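Hemolysin II regulatory protein (Bacillus cereus, PDB 2JJ7) probably binds DNA as a TetR-family transcriptional regulator of the hemolysin II system, through an N-terminal helix-turn-helix domain. Local coordinates at residues E10-A15 and A37-A42. Sequence-based numbering, arbitrary orientation. Where two conformers were deposited one is given.
Sequences ENILKA and AKVNVA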
# COMPACT_ATOMS: atom_id res chain seq x y z
N GLU B 10 24.21 14.22 17.45
CA GLU B 10 22.76 14.18 17.54
C GLU B 10 22.10 15.15 16.57
O GLU B 10 21.18 14.77 15.84
CB GLU B 10 22.29 14.46 18.96
CG GLU B 10 20.79 14.65 19.03
CD GLU B 10 20.20 14.07 20.29
OE1 GLU B 10 20.54 14.58 21.38
OE2 GLU B 10 19.41 13.11 20.17
N ASN B 11 22.56 16.40 16.56
CA ASN B 11 22.13 17.37 15.56
C ASN B 11 22.26 16.84 14.13
O ASN B 11 21.35 17.02 13.32
CB ASN B 11 22.88 18.70 15.73
CG ASN B 11 22.41 19.47 16.94
OD1 ASN B 11 21.42 19.11 17.58
ND2 ASN B 11 23.12 20.54 17.27
N ILE B 12 23.38 16.18 13.83
CA ILE B 12 23.61 15.63 12.48
C ILE B 12 22.65 14.49 12.15
O ILE B 12 22.20 14.37 11.02
CB ILE B 12 25.08 15.17 12.28
CG1 ILE B 12 26.05 16.36 12.37
CG2 ILE B 12 25.24 14.44 10.92
CD1 ILE B 12 27.51 15.94 12.64
N LEU B 13 22.35 13.66 13.15
CA LEU B 13 21.41 12.55 12.97
C LEU B 13 19.97 13.02 12.80
O LEU B 13 19.25 12.47 11.96
CB LEU B 13 21.54 11.54 14.10
CG LEU B 13 22.82 10.68 14.03
CD1 LEU B 13 22.95 9.77 15.25
CD2 LEU B 13 22.87 9.87 12.74
N LYS B 14 19.56 14.01 13.59
CA LYS B 14 18.25 14.67 13.41
C LYS B 14 18.14 15.19 11.98
O LYS B 14 17.11 14.99 11.32
CB LYS B 14 18.06 15.82 14.40
CG LYS B 14 17.66 15.40 15.81
CD LYS B 14 17.57 16.57 16.77
CE LYS B 14 17.39 16.06 18.20
NZ LYS B 14 16.82 17.07 19.14
N ALA B 15 19.20 15.85 11.51
CA ALA B 15 19.25 16.41 10.16
C ALA B 15 19.14 15.34 9.09
O ALA B 15 18.39 15.49 8.13
CB ALA B 15 20.54 17.21 9.95
N ALA B 37 22.01 20.46 9.47
CA ALA B 37 22.51 20.33 10.85
C ALA B 37 23.25 21.58 11.36
O ALA B 37 23.61 21.66 12.54
CB ALA B 37 23.43 19.10 10.96
N LYS B 38 23.48 22.52 10.45
CA LYS B 38 24.25 23.73 10.71
C LYS B 38 25.66 23.40 11.21
O LYS B 38 26.16 24.01 12.15
CB LYS B 38 23.49 24.66 11.68
CG LYS B 38 22.18 25.21 11.12
CD LYS B 38 21.81 26.58 11.69
CE LYS B 38 20.77 26.48 12.81
NZ LYS B 38 19.42 26.08 12.30
N VAL B 39 26.27 22.40 10.58
CA VAL B 39 27.66 22.03 10.86
C VAL B 39 28.47 21.99 9.59
O VAL B 39 27.94 21.81 8.49
CB VAL B 39 27.83 20.66 11.58
CG1 VAL B 39 26.94 20.55 12.81
CG2 VAL B 39 27.58 19.51 10.61
N ASN B 40 29.77 22.20 9.77
CA ASN B 40 30.70 22.13 8.66
C ASN B 40 30.71 20.72 8.08
O ASN B 40 30.72 19.74 8.82
CB ASN B 40 32.08 22.60 9.11
CG ASN B 40 32.13 24.09 9.38
OD1 ASN B 40 32.54 24.54 10.45
ND2 ASN B 40 31.67 24.87 8.41
N VAL B 41 30.67 20.62 6.75
CA VAL B 41 30.70 19.29 6.10
C VAL B 41 31.87 18.45 6.64
O VAL B 41 31.68 17.28 6.97
CB VAL B 41 30.69 19.36 4.52
CG1 VAL B 41 30.97 18.00 3.91
CG2 VAL B 41 29.33 19.86 4.00
N ALA B 42 33.05 19.07 6.79
CA ALA B 42 34.23 18.40 7.36
C ALA B 42 33.94 17.68 8.68
O ALA B 42 34.33 16.53 8.87
CB ALA B 42 35.38 19.39 7.55
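Ala-37 presses its methyl into the hollow formed on the surface of helix 5-23 by Asn-11, Ile-12 and Ala-15. Ala-37 CB lies 3.6 Å from Ala-15 CB. Ile-12 CA and Asn-11 O, each 3.8 Å from Ala-37 CB, form the sides of the hollow. Because a bare methyl is the bump and another methyl forms part of the hollow, the backbones come close, with the CA atoms of Ile-12 and Ala-37 5.1 Å apart. A second bump is Val-39 CG2, which meets the flank of Ile-12, 3.9 Å from CG1 and 4.1 Å from CD1; the two side chains cross at about a right angle. Ile-12 carries CG1 beside its own backbone N (chi1 -64°), where that carbon touches both Ala-37 CB and Val-39 CG2. No hydrogen bond crosses; the segments meet by apolar contact, burying 191 Å² counted over both sides. Lys-38, with positive phi, closes the preceding helix in a Schellman motif and begins the turn of the predicted helix-turn-helix. Within that motif Val-39 meets Ala-44. Ile-12 and Ala-15 also touch Ile-33, and Ile-12 reaches Phe-48, so helix 5-23 packs against helices 30-37 and 41-48 and, through Val-39, their connecting turn.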